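Slr0280 protein (Synechocystis sp., PDB 5H3K) is of unknown function but carries a phosphodiester glycosidase (NAGPA family) domain, and so may release sugars from phosphodiester linkages. Local coordinates at residues L312-T317 with G321-V326; R345-P350 with I424-N429; I543-H548 with G559-I564. One frame throughout, in Å; residues are numbered along the deposited sequence.

Contact 1: residues L312-T317 with G321-V326; sequences LMANPT and GTAPLV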
ATOM      1  N   LEU A 312      -4.079   6.920  -5.484  1.00  4.18           N
ATOM      2  CA  LEU A 312      -3.874   7.889  -4.426  1.00  5.61           C
ATOM      3  C   LEU A 312      -2.437   8.336  -4.477  1.00  6.79           C
ATOM      4  O   LEU A 312      -1.528   7.495  -4.482  1.00  5.98           O
ATOM      5  CB  LEU A 312      -4.158   7.235  -3.073  1.00  4.47           C
ATOM      6  CG  LEU A 312      -5.551   6.634  -2.861  1.00  5.89           C
ATOM      7  CD1 LEU A 312      -5.600   6.007  -1.468  1.00  6.84           C
ATOM      8  CD2 LEU A 312      -6.613   7.712  -3.001  1.00  5.88           C
ATOM      9  N   MET A 313      -2.218   9.647  -4.518  1.00  4.91           N
ATOM     10  CA  MET A 313      -0.869  10.196  -4.511  1.00  6.32           C
ATOM     11  C   MET A 313      -0.449  10.581  -3.112  1.00  5.79           C
ATOM     12  O   MET A 313      -1.279  11.012  -2.313  1.00  7.63           O
ATOM     13  CB  MET A 313      -0.792  11.444  -5.393  1.00  9.08           C
ATOM     14  CG  MET A 313      -1.308  11.220  -6.765  1.00 13.98           C
ATOM     15  SD  MET A 313      -0.195  10.264  -7.785  1.00 16.04           S
ATOM     16  CE  MET A 313       0.917  11.513  -8.392  1.00 14.76           C
ATOM     17  N   ALA A 314       0.845  10.426  -2.831  1.00  5.87           N
ATOM     18  CA  ALA A 314       1.438  10.776  -1.533  1.00  5.81           C
ATOM     19  C   ALA A 314       1.050  12.188  -1.114  1.00  8.09           C
ATOM     20  O   ALA A 314       0.684  12.441   0.041  1.00  7.60           O
ATOM     21  CB  ALA A 314       2.947  10.664  -1.599  1.00  4.53           C
ATOM     22  N   ASN A 315       1.179  13.111  -2.057  1.00  5.48           N
ATOM     23  CA  ASN A 315       0.600  14.440  -1.905  1.00 10.89           C
ATOM     24  C   ASN A 315      -0.736  14.468  -2.648  1.00  9.36           C
ATOM     25  O   ASN A 315      -0.785  14.374  -3.876  1.00 11.79           O
ATOM     26  CB  ASN A 315       1.574  15.511  -2.419  1.00 11.05           C
ATOM     27  CG  ASN A 315       1.124  16.919  -2.066  1.00 12.44           C
ATOM     28  OD1 ASN A 315      -0.025  17.298  -2.322  1.00 11.68           O
ATOM     29  ND2 ASN A 315       2.028  17.699  -1.480  1.00 13.06           N
ATOM     30  N   PRO A 316      -1.845  14.571  -1.898  1.00  8.52           N
ATOM     31  CA  PRO A 316      -3.173  14.337  -2.467  1.00 11.53           C
ATOM     32  C   PRO A 316      -3.527  15.282  -3.612  1.00 13.33           C
ATOM     33  O   PRO A 316      -4.419  14.962  -4.387  1.00 16.12           O
ATOM     34  CB  PRO A 316      -4.108  14.547  -1.272  1.00 12.84           C
ATOM     35  CG  PRO A 316      -3.244  14.323  -0.070  1.00 12.59           C
ATOM     36  CD  PRO A 316      -1.905  14.875  -0.459  1.00 11.20           C
ATOM     37  N   THR A 317      -2.848  16.424  -3.718  1.00 11.39           N
ATOM     38  CA  THR A 317      -3.193  17.395  -4.754  1.00 14.47           C
ATOM     39  C   THR A 317      -2.026  17.848  -5.638  1.00 14.73           C
ATOM     40  O   THR A 317      -2.158  18.812  -6.388  1.00 13.35           O
ATOM     41  CB  THR A 317      -3.885  18.654  -4.152  1.00 10.72           C
ATOM     42  OG1 THR A 317      -2.954  19.360  -3.335  1.00 11.00           O
ATOM     43  CG2 THR A 317      -5.091  18.253  -3.313  1.00 12.44           C
ATOM     44  N   GLY A 321       6.038  14.082  -4.493  1.00 10.18           N
ATOM     45  CA  GLY A 321       6.072  13.704  -3.097  1.00 10.95           C
ATOM     46  C   GLY A 321       6.109  12.217  -2.896  1.00  7.58           C
ATOM     47  O   GLY A 321       5.690  11.470  -3.775  1.00  6.77           O
ATOM     48  N   THR A 322       6.622  11.789  -1.744  1.00  6.00           N
ATOM     49  CA  THR A 322       6.550  10.391  -1.348  1.00  6.27           C
ATOM     50  C   THR A 322       6.155  10.311   0.117  1.00  5.98           C
ATOM     51  O   THR A 322       6.430  11.228   0.900  1.00  6.26           O
ATOM     52  CB  THR A 322       7.881   9.630  -1.544  1.00  7.03           C
ATOM     53  OG1 THR A 322       8.920  10.273  -0.800  1.00  7.98           O
ATOM     54  CG2 THR A 322       8.262   9.545  -3.031  1.00  8.56           C
ATOM     55  N   ALA A 323       5.512   9.207   0.484  1.00  5.25           N
ATOM     56  CA  ALA A 323       5.081   8.973   1.861  1.00  5.64           C
ATOM     57  C   ALA A 323       4.931   7.469   2.092  1.00  4.77           C
ATOM     58  O   ALA A 323       4.681   6.723   1.148  1.00  5.49           O
ATOM     59  CB  ALA A 323       3.746   9.692   2.124  1.00  6.43           C
ATOM     60  N   PRO A 324       5.051   7.013   3.348  1.00  5.51           N
ATOM     61  CA  PRO A 324       4.778   5.589   3.586  1.00  5.96           C
ATOM     62  C   PRO A 324       3.385   5.212   3.100  1.00  5.62           C
ATOM     63  O   PRO A 324       2.448   6.007   3.250  1.00  3.97           O
ATOM     64  CB  PRO A 324       4.848   5.472   5.116  1.00  5.39           C
ATOM     65  CG  PRO A 324       5.761   6.606   5.528  1.00  9.62           C
ATOM     66  CD  PRO A 324       5.399   7.729   4.589  1.00  6.94           C
ATOM     67  N   LEU A 325       3.259   4.033   2.492  1.00  5.26           N
ATOM     68  CA  LEU A 325       1.981   3.548   1.987  1.00  3.50           C
ATOM     69  C   LEU A 325       0.937   3.563   3.101  1.00  4.66           C
ATOM     70  O   LEU A 325      -0.217   3.945   2.879  1.00  4.23           O
ATOM     71  CB  LEU A 325       2.139   2.127   1.415  1.00  2.51           C
ATOM     72  CG  LEU A 325       0.971   1.343   0.791  1.00  3.89           C
ATOM     73  CD1 LEU A 325       0.071   0.702   1.832  1.00  4.24           C
ATOM     74  CD2 LEU A 325       0.127   2.189  -0.183  1.00  3.78           C
ATOM     75  N   VAL A 326       1.337   3.151   4.298  1.00  3.90           N
ATOM     76  CA  VAL A 326       0.390   3.073   5.401  1.00  5.44           C
ATOM     77  C   VAL A 326      -0.109   4.467   5.804  1.00  7.08           C
ATOM     78  O   VAL A 326      -1.253   4.619   6.240  1.00  6.78           O
ATOM     79  CB  VAL A 326       0.960   2.283   6.610  1.00  5.56           C
ATOM     80  CG1 VAL A 326       1.874   3.181   7.446  1.00  7.33           C
ATOM     81  CG2 VAL A 326      -0.185   1.716   7.457  1.00  8.69           C
TER
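Ala314 presses its single methyl group into the backbone of residues 321-323, and nearly all the close packing of this contact is made by that one carbon. Ala314 CB lies 3.6 Å from Gly321 O and, at the same distance, reaches Thr322 CA and Ala323 N, so it sits against backbone atoms of three successive residues rather than against a cluster of side chains. The one apolar side-chain pair is methyl to methyl, with Ala314 CB and Ala323 CB 3.9 Å apart. Thr322 points its own side chain away, and this leaves its CA open to Ala314. Gly321 adopts phi 148° and psi 156°, at which a side chain would collide with the preceding carbonyl oxygen; a CB would also come very close to CB of Asn315.

The two segments flank a short loop that leaves strand 600-609 after Ala314 and rejoins it at Ala323, in the weakly bonded strand 323-324 of the same antiparallel sheet: Ala314 bonds through its backbone to Ser602, and Ala323 to Val601. Pro324 then takes the N-cap position of helix 325-331, whose Ile328 packs on Ala323.

Towards Asn315, Pro316 and Thr317 the contact gives way to a looser, more solvent-facing turn. Here part of the order comes from the loop itself. With CG of Asn315 placed opposite the backbone N, OD1 accepts from Thr317 N at 3.3 Å in an Asx turn, and the N-H arrives at 160° in the carbonyl plane on a lone pair. The same oxygen receives a weak second bond from Met318 N. Asn315 O is engaged separately by Arg361 NH2, so the backbone of this open side is tied to strand 359-362 while Pro316 and Thr317 lie exposed.

Contact 2: residues R345-P350 with I424-N429; sequences RNNQLP and IPLSDN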
ATOM      1  N   ARG A 345      13.100   8.244  -6.591  1.00 11.74           N
ATOM      2  CA  ARG A 345      13.135   8.553  -5.158  1.00 14.93           C
ATOM      3  C   ARG A 345      13.976   9.796  -4.858  1.00 17.38           C
ATOM      4  O   ARG A 345      13.837  10.407  -3.800  1.00 19.53           O
ATOM      5  CB  ARG A 345      13.611   7.358  -4.330  1.00 19.90           C
ATOM      6  CG  ARG A 345      14.960   6.820  -4.723  1.00 28.45           C
ATOM      7  CD  ARG A 345      15.418   5.757  -3.726  1.00 35.85           C
ATOM      8  NE  ARG A 345      15.824   6.343  -2.448  1.00 39.30           N
ATOM      9  CZ  ARG A 345      17.033   6.854  -2.214  1.00 41.72           C
ATOM     10  NH1 ARG A 345      17.323   7.366  -1.023  1.00 35.02           N
ATOM     11  NH2 ARG A 345      17.952   6.857  -3.175  1.00 38.89           N
ATOM     12  N   ASN A 346      14.830  10.176  -5.800  1.00 16.53           N
ATOM     13  CA  ASN A 346      15.705  11.335  -5.612  1.00 18.87           C
ATOM     14  C   ASN A 346      14.986  12.691  -5.692  1.00 18.66           C
ATOM     15  O   ASN A 346      15.335  13.624  -4.972  1.00 20.81           O
ATOM     16  CB  ASN A 346      16.898  11.261  -6.576  1.00 24.08           C
ATOM     17  CG  ASN A 346      17.839  10.098  -6.246  1.00 29.34           C
ATOM     18  OD1 ASN A 346      18.173   9.867  -5.080  1.00 34.35           O
ATOM     19  ND2 ASN A 346      18.250   9.353  -7.268  1.00 33.51           N
ATOM     20  N   ASN A 347      13.975  12.805  -6.550  1.00 11.70           N
ATOM     21  CA  ASN A 347      13.206  14.059  -6.628  1.00 13.64           C
ATOM     22  C   ASN A 347      11.715  13.894  -6.337  1.00 10.93           C
ATOM     23  O   ASN A 347      10.932  14.852  -6.466  1.00  8.82           O
ATOM     24  CB  ASN A 347      13.418  14.759  -7.980  1.00 13.16           C
ATOM     25  CG  ASN A 347      13.034  13.892  -9.159  1.00 13.23           C
ATOM     26  OD1 ASN A 347      12.293  12.914  -9.012  1.00 11.33           O
ATOM     27  ND2 ASN A 347      13.527  14.248 -10.344  1.00 13.96           N
ATOM     28  N   GLN A 348      11.338  12.675  -5.945  1.00  8.76           N
ATOM     29  CA  GLN A 348       9.958  12.306  -5.608  1.00  9.59           C
ATOM     30  C   GLN A 348       8.948  12.553  -6.733  1.00  6.47           C
ATOM     31  O   GLN A 348       7.796  12.914  -6.470  1.00  9.48           O
ATOM     32  CB  GLN A 348       9.460  13.008  -4.344  1.00  8.09           C
ATOM     33  CG  GLN A 348      10.341  12.923  -3.122  1.00 16.91           C
ATOM     34  CD  GLN A 348      10.546  14.311  -2.538  1.00 25.26           C
ATOM     35  OE1 GLN A 348       9.621  14.915  -1.966  1.00 29.73           O
ATOM     36  NE2 GLN A 348      11.736  14.858  -2.750  1.00 27.55           N
ATOM     37  N   LEU A 349       9.365  12.329  -7.973  1.00  6.82           N
ATOM     38  CA  LEU A 349       8.462  12.465  -9.114  1.00  5.55           C
ATOM     39  C   LEU A 349       7.969  11.115  -9.648  1.00  5.95           C
ATOM     40  O   LEU A 349       8.721  10.143  -9.702  1.00  4.46           O
ATOM     41  CB  LEU A 349       9.148  13.221 -10.247  1.00  7.26           C
ATOM     42  CG  LEU A 349       9.645  14.609  -9.849  1.00  6.43           C
ATOM     43  CD1 LEU A 349      10.245  15.293 -11.081  1.00 10.60           C
ATOM     44  CD2 LEU A 349       8.510  15.430  -9.250  1.00 10.90           C
ATOM     45  N   PRO A 350       6.710  11.070 -10.104  1.00  5.08           N
ATOM     46  CA  PRO A 350       6.140   9.852 -10.689  1.00  5.17           C
ATOM     47  C   PRO A 350       6.727   9.523 -12.068  1.00  5.78           C
ATOM     48  O   PRO A 350       7.048  10.416 -12.863  1.00  3.91           O
ATOM     49  CB  PRO A 350       4.647  10.191 -10.807  1.00  4.86           C
ATOM     50  CG  PRO A 350       4.616  11.697 -10.948  1.00  5.58           C
ATOM     51  CD  PRO A 350       5.759  12.203 -10.114  1.00  6.39           C
ATOM     52  N   ILE A 424       9.799  23.025 -12.229  1.00 20.22           N
ATOM     53  CA  ILE A 424      11.236  23.281 -12.189  1.00 17.20           C
ATOM     54  C   ILE A 424      11.873  22.438 -13.277  1.00 17.25           C
ATOM     55  O   ILE A 424      11.605  21.235 -13.347  1.00 17.25           O
ATOM     56  CB  ILE A 424      11.833  22.866 -10.825  1.00 24.35           C
ATOM     57  CG1 ILE A 424      11.200  23.669  -9.695  1.00 21.39           C
ATOM     58  CG2 ILE A 424      13.344  23.025 -10.830  1.00 20.17           C
ATOM     59  CD1 ILE A 424      11.596  23.197  -8.309  1.00 24.68           C
ATOM     60  N   PRO A 425      12.715  23.051 -14.137  1.00 19.93           N
ATOM     61  CA  PRO A 425      13.216  22.297 -15.297  1.00 19.69           C
ATOM     62  C   PRO A 425      13.971  21.037 -14.891  1.00 22.10           C
ATOM     63  O   PRO A 425      14.729  21.064 -13.922  1.00 21.14           O
ATOM     64  CB  PRO A 425      14.141  23.295 -16.020  1.00 19.99           C
ATOM     65  CG  PRO A 425      14.348  24.430 -15.072  1.00 21.26           C
ATOM     66  CD  PRO A 425      13.175  24.454 -14.141  1.00 21.98           C
ATOM     67  N   LEU A 426      13.744  19.947 -15.618  1.00 18.51           N
ATOM     68  CA  LEU A 426      14.342  18.662 -15.278  1.00 19.69           C
ATOM     69  C   LEU A 426      15.538  18.359 -16.160  1.00 20.38           C
ATOM     70  O   LEU A 426      16.257  17.391 -15.928  1.00 21.38           O
ATOM     71  CB  LEU A 426      13.306  17.545 -15.403  1.00 17.15           C
ATOM     72  CG  LEU A 426      12.112  17.552 -14.454  1.00 20.00           C
ATOM     73  CD1 LEU A 426      11.095  16.492 -14.867  1.00 11.90           C
ATOM     74  CD2 LEU A 426      12.576  17.318 -13.023  1.00 22.63           C
ATOM     75  N   SER A 427      15.740  19.175 -17.189  1.00 18.60           N
ATOM     76  CA  SER A 427      16.901  19.037 -18.070  1.00 18.10           C
ATOM     77  C   SER A 427      17.410  20.427 -18.450  1.00 20.97           C
ATOM     78  O   SER A 427      16.706  21.420 -18.249  1.00 19.32           O
ATOM     79  CB  SER A 427      16.560  18.235 -19.330  1.00 19.05           C
ATOM     80  OG  SER A 427      15.688  18.950 -20.198  1.00 19.37           O
ATOM     81  N   ASP A 428      18.630  20.503 -18.977  1.00 22.34           N
ATOM     82  CA  ASP A 428      19.179  21.787 -19.413  1.00 22.29           C
ATOM     83  C   ASP A 428      18.610  22.205 -20.764  1.00 20.61           C
ATOM     84  O   ASP A 428      18.181  21.360 -21.554  1.00 19.75           O
ATOM     85  CB  ASP A 428      20.703  21.728 -19.532  1.00 23.62           C
ATOM     86  CG  ASP A 428      21.387  21.499 -18.211  1.00 25.84           C
ATOM     87  OD1 ASP A 428      22.576  21.103 -18.236  1.00 27.57           O
ATOM     88  OD2 ASP A 428      20.748  21.716 -17.158  1.00 29.66           O
ATOM     89  N   ASN A 429      18.617  23.512 -21.015  1.00 20.28           N
ATOM     90  CA  ASN A 429      18.263  24.073 -22.313  1.00 21.11           C
ATOM     91  C   ASN A 429      16.841  23.733 -22.759  1.00 14.86           C
ATOM     92  O   ASN A 429      16.609  23.357 -23.908  1.00 21.35           O
ATOM     93  CB  ASN A 429      19.293  23.654 -23.372  1.00 21.10           C
ATOM     94  CG  ASN A 429      20.716  24.016 -22.973  1.00 25.98           C
ATOM     95  OD1 ASN A 429      20.961  25.087 -22.421  1.00 25.96           O
ATOM     96  ND2 ASN A 429      21.655  23.111 -23.232  1.00 26.01           N
TER
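Leu349 and Leu426 reach toward each other tip to tip, bringing a tight beta hairpin against the loop between strands 422-423 and 430-436. The hairpin pairs strand 343-344 with the weakly bonded strand 349-350; Gln348 and Leu349 both face Asn344 in a G1 beta bulge, with Gln348 in a left-handed backbone conformation, and Asn347 adds an Asx turn.

The two leucines have the same extended shape. In each, CG stands opposite the carbonyl carbon and beside the backbone N, and CD1 is the methyl that continues the line outward. The closest approach, 3.6 Å, brings the extended Leu349 CD1 against the branching CD2 of Leu426. The other methyl of the partner is not far behind, with Leu426 CD1 at 4.1 Å from Leu349 CD1, so this one Leu349 methyl meets the forked end of Leu426. Around the pair, Trp419 and Gln320 pack on Leu349, while Val408 from a loop and Arg466 of strand 460-466 pack on Leu426.

Asn347 meets Leu426 almost at a right angle. Its CG lies between the backbone N and the carbonyl carbon (chi1 58°), which turns the amide over the following residues. OD1 then accepts from Leu349 N at 3.2 Å, a bent bond of 140° whose donor stands above the carbonyl plane rather than on a lone pair. The same amide thus fixes the turn and touches the facing loop. With an alanine here the whole amide is gone, and Leu349 N is likely to be left without its Asx-turn acceptor while a gap opens beside the Leu426 methyl. Leu426 N donates to the hydroxyl of Tyr423, which helps hold the opposing loop. The longer of the two residue contacts is Asn347 ND2 to Leu426 CD2, 4.2 Å.

Contact 3: residues I543-H548 with G559-I564; sequences ILVASH and GEFAQI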
ATOM      1  N   ILE A 543      -7.425  -8.800  -7.267  1.00  6.12           N
ATOM      2  CA  ILE A 543      -6.539  -9.276  -6.212  1.00  5.36           C
ATOM      3  C   ILE A 543      -5.349  -8.335  -6.078  1.00  5.09           C
ATOM      4  O   ILE A 543      -4.683  -8.027  -7.058  1.00  5.26           O
ATOM      5  CB  ILE A 543      -6.027 -10.708  -6.492  1.00  8.05           C
ATOM      6  CG1 ILE A 543      -7.186 -11.607  -6.923  1.00 11.63           C
ATOM      7  CG2 ILE A 543      -5.362 -11.288  -5.252  1.00  7.97           C
ATOM      8  CD1 ILE A 543      -6.734 -12.892  -7.578  1.00 18.09           C
ATOM      9  N   LEU A 544      -5.127  -7.840  -4.868  1.00  3.46           N
ATOM     10  CA  LEU A 544      -3.920  -7.082  -4.562  1.00  4.38           C
ATOM     11  C   LEU A 544      -2.973  -8.066  -3.888  1.00  4.90           C
ATOM     12  O   LEU A 544      -3.368  -8.774  -2.947  1.00  5.17           O
ATOM     13  CB  LEU A 544      -4.236  -5.912  -3.632  1.00  3.21           C
ATOM     14  CG  LEU A 544      -5.371  -4.976  -4.058  1.00  4.48           C
ATOM     15  CD1 LEU A 544      -5.500  -3.827  -3.066  1.00  3.17           C
ATOM     16  CD2 LEU A 544      -5.142  -4.421  -5.454  1.00  4.61           C
ATOM     17  N   VAL A 545      -1.725  -8.117  -4.351  1.00  3.89           N
ATOM     18  CA  VAL A 545      -0.786  -9.168  -3.939  1.00  2.64           C
ATOM     19  C   VAL A 545       0.560  -8.606  -3.488  1.00  4.15           C
ATOM     20  O   VAL A 545       1.154  -7.786  -4.188  1.00  4.38           O
ATOM     21  CB  VAL A 545      -0.500 -10.117  -5.130  1.00  4.21           C
ATOM     22  CG1 VAL A 545       0.423 -11.265  -4.696  1.00  3.23           C
ATOM     23  CG2 VAL A 545      -1.799 -10.648  -5.717  1.00  3.78           C
ATOM     24  N   ALA A 546       1.035  -9.047  -2.325  1.00  2.72           N
ATOM     25  CA  ALA A 546       2.374  -8.699  -1.830  1.00  3.68           C
ATOM     26  C   ALA A 546       3.117  -9.976  -1.459  1.00  4.78           C
ATOM     27  O   ALA A 546       2.611 -10.779  -0.662  1.00  5.02           O
ATOM     28  CB  ALA A 546       2.279  -7.772  -0.595  1.00  4.49           C
ATOM     29  N   SER A 547       4.307 -10.162  -2.023  1.00  4.16           N
ATOM     30  CA  SER A 547       5.149 -11.315  -1.714  1.00  6.01           C
ATOM     31  C   SER A 547       6.524 -10.855  -1.260  1.00  6.52           C
ATOM     32  O   SER A 547       7.030  -9.826  -1.701  1.00  5.96           O
ATOM     33  CB  SER A 547       5.282 -12.249  -2.916  1.00  6.90           C
ATOM     34  OG  SER A 547       6.029 -11.630  -3.947  1.00 11.69           O
ATOM     35  N   HIS A 548       7.150 -11.621  -0.376  1.00  6.15           N
ATOM     36  CA  HIS A 548       8.510 -11.271   0.034  1.00  6.66           C
ATOM     37  C   HIS A 548       9.471 -12.423  -0.227  1.00  7.23           C
ATOM     38  O   HIS A 548       9.481 -12.955  -1.340  1.00  8.13           O
ATOM     39  CB  HIS A 548       8.511 -10.719   1.463  1.00  6.69           C
ATOM     40  CG  HIS A 548       7.710  -9.451   1.591  1.00  6.05           C
ATOM     41  ND1 HIS A 548       8.217  -8.225   1.224  1.00  7.22           N
ATOM     42  CD2 HIS A 548       6.437  -9.237   1.992  1.00  7.14           C
ATOM     43  CE1 HIS A 548       7.291  -7.295   1.417  1.00  5.74           C
ATOM     44  NE2 HIS A 548       6.204  -7.879   1.879  1.00  7.06           N
ATOM     45  N   GLY A 559       9.776 -13.728 -13.462  1.00  8.10           N
ATOM     46  CA  GLY A 559       9.172 -14.956 -13.949  1.00  9.16           C
ATOM     47  C   GLY A 559       8.518 -15.776 -12.851  1.00  7.73           C
ATOM     48  O   GLY A 559       7.422 -16.332 -13.030  1.00  8.32           O
ATOM     49  N   GLU A 560       9.207 -15.872 -11.715  1.00  7.58           N
ATOM     50  CA  GLU A 560       8.662 -16.546 -10.541  1.00  8.69           C
ATOM     51  C   GLU A 560       7.398 -15.868 -10.037  1.00  7.11           C
ATOM     52  O   GLU A 560       6.431 -16.542  -9.678  1.00  6.66           O
ATOM     53  CB  GLU A 560       9.714 -16.637  -9.434  1.00  8.43           C
ATOM     54  CG  GLU A 560      10.811 -17.657  -9.761  1.00  9.25           C
ATOM     55  CD  GLU A 560      12.019 -17.577  -8.836  1.00 14.74           C
ATOM     56  OE1 GLU A 560      12.258 -16.493  -8.247  1.00 10.82           O
ATOM     57  OE2 GLU A 560      12.747 -18.601  -8.719  1.00 13.24           O
ATOM     58  N   PHE A 561       7.403 -14.536 -10.011  1.00  6.02           N
ATOM     59  CA  PHE A 561       6.235 -13.798  -9.553  1.00  4.46           C
ATOM     60  C   PHE A 561       5.044 -14.055 -10.484  1.00  5.99           C
ATOM     61  O   PHE A 561       3.926 -14.233 -10.017  1.00  5.78           O
ATOM     62  CB  PHE A 561       6.548 -12.297  -9.433  1.00  3.75           C
ATOM     63  CG  PHE A 561       5.490 -11.505  -8.693  1.00  5.12           C
ATOM     64  CD1 PHE A 561       4.920 -11.997  -7.522  1.00  5.01           C
ATOM     65  CD2 PHE A 561       5.087 -10.258  -9.164  1.00  4.07           C
ATOM     66  CE1 PHE A 561       3.937 -11.268  -6.829  1.00  6.43           C
ATOM     67  CE2 PHE A 561       4.125  -9.517  -8.480  1.00  3.00           C
ATOM     68  CZ  PHE A 561       3.541 -10.021  -7.315  1.00  4.27           C
ATOM     69  N   ALA A 562       5.291 -14.103 -11.795  1.00  5.13           N
ATOM     70  CA  ALA A 562       4.242 -14.464 -12.756  1.00  6.42           C
ATOM     71  C   ALA A 562       3.665 -15.851 -12.466  1.00  8.08           C
ATOM     72  O   ALA A 562       2.451 -16.059 -12.539  1.00  7.93           O
ATOM     73  CB  ALA A 562       4.766 -14.387 -14.173  1.00  6.62           C
ATOM     74  N   GLN A 563       4.532 -16.796 -12.124  1.00  8.34           N
ATOM     75  CA  GLN A 563       4.076 -18.130 -11.763  1.00  9.55           C
ATOM     76  C   GLN A 563       3.270 -18.107 -10.475  1.00  8.44           C
ATOM     77  O   GLN A 563       2.254 -18.797 -10.357  1.00  8.87           O
ATOM     78  CB  GLN A 563       5.270 -19.087 -11.662  1.00 10.16           C
ATOM     79  CG  GLN A 563       6.002 -19.282 -12.992  1.00 13.13           C
ATOM     80  CD  GLN A 563       7.217 -20.192 -12.882  1.00 25.23           C
ATOM     81  OE1 GLN A 563       7.769 -20.391 -11.798  1.00 24.55           O
ATOM     82  NE2 GLN A 563       7.641 -20.747 -14.012  1.00 28.30           N
ATOM     83  N   ILE A 564       3.717 -17.311  -9.505  1.00  6.60           N
ATOM     84  CA  ILE A 564       2.964 -17.151  -8.262  1.00  6.91           C
ATOM     85  C   ILE A 564       1.543 -16.653  -8.537  1.00  8.41           C
ATOM     86  O   ILE A 564       0.571 -17.191  -7.999  1.00  8.18           O
ATOM     87  CB  ILE A 564       3.697 -16.195  -7.272  1.00  7.30           C
ATOM     88  CG1 ILE A 564       4.921 -16.904  -6.662  1.00  8.04           C
ATOM     89  CG2 ILE A 564       2.748 -15.720  -6.174  1.00  7.69           C
ATOM     90  CD1 ILE A 564       5.920 -15.973  -5.965  1.00  7.85           C
TER
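Phe561 gives up the most surface here, its ring lying between helix 558-567 and strand 542-547, where Ser547 and Val545 receive it. The ring is carried toward the strand by CG standing opposite the backbone N (chi1 -168°), beside the carbonyl carbon, and it is the CE1 side that arrives first.

Ser547 contributes the next largest share. Its OG comes to 3.6 Å from Phe561 CE1 and 3.8 Å from Phe561 CD1, approaching the ring obliquely. Because OG is lodged between the backbone N and the carbonyl carbon of its own residue, the hydroxyl is turned out from the strand toward the helix.

Val545, two residues earlier on the same side of the strand, meets the ring differently. Its CG1 lies near the ring plane, at the edge, 4.1 Å from Phe561 CE1, and the two side chains pass alongside one another, pointing opposite ways. Farther along the helix, Ile564 also points toward the strand and is partly covered by it, though its CD1 stays 4.8 Å from Ser547 OG; it packs on Phe293 and Ile288.

This is a helix laid on the face of an antiparallel sheet in the phosphodiester glycosidase region: Arg531 and Ala533 of strand 531-536 also touch Phe561, and Val295 of strand 291-300 touches Val545. Ala546 faces the other way, toward Thr582 and Asp592, and Asp592 also bonds His548 NE2.

Every touching residue is buried, and the segments meet by van der Waals contact alone, with one hydroxyl set beside an aromatic ring; the fit therefore probably rests on shape and on exclusion of water rather than on directed polar bonds.

Followed from the N terminus, the three contacts come in series, and none nests within or crosses another. Contact 1 closes a short loop of three residues between strand 307-313 and the segment leading into helix 325-331. Contact 2 spans 73 residues and joins the hairpin of strands 343-344 and 349-350 to the loop leading into strand 430-436 of the mixed sheet. Contact 3 closes ten residues and fastens helix 558-567 to the eight-strand antiparallel sheet. Contacts 1 and 2 are neighbours, joined by a probable hydrogen bond from Gly321 N to Gln348 O at 2.9 Å. Contact 3 stands apart, its nearest atoms about 9 Å from contact 1 and about 16 Å from contact 2.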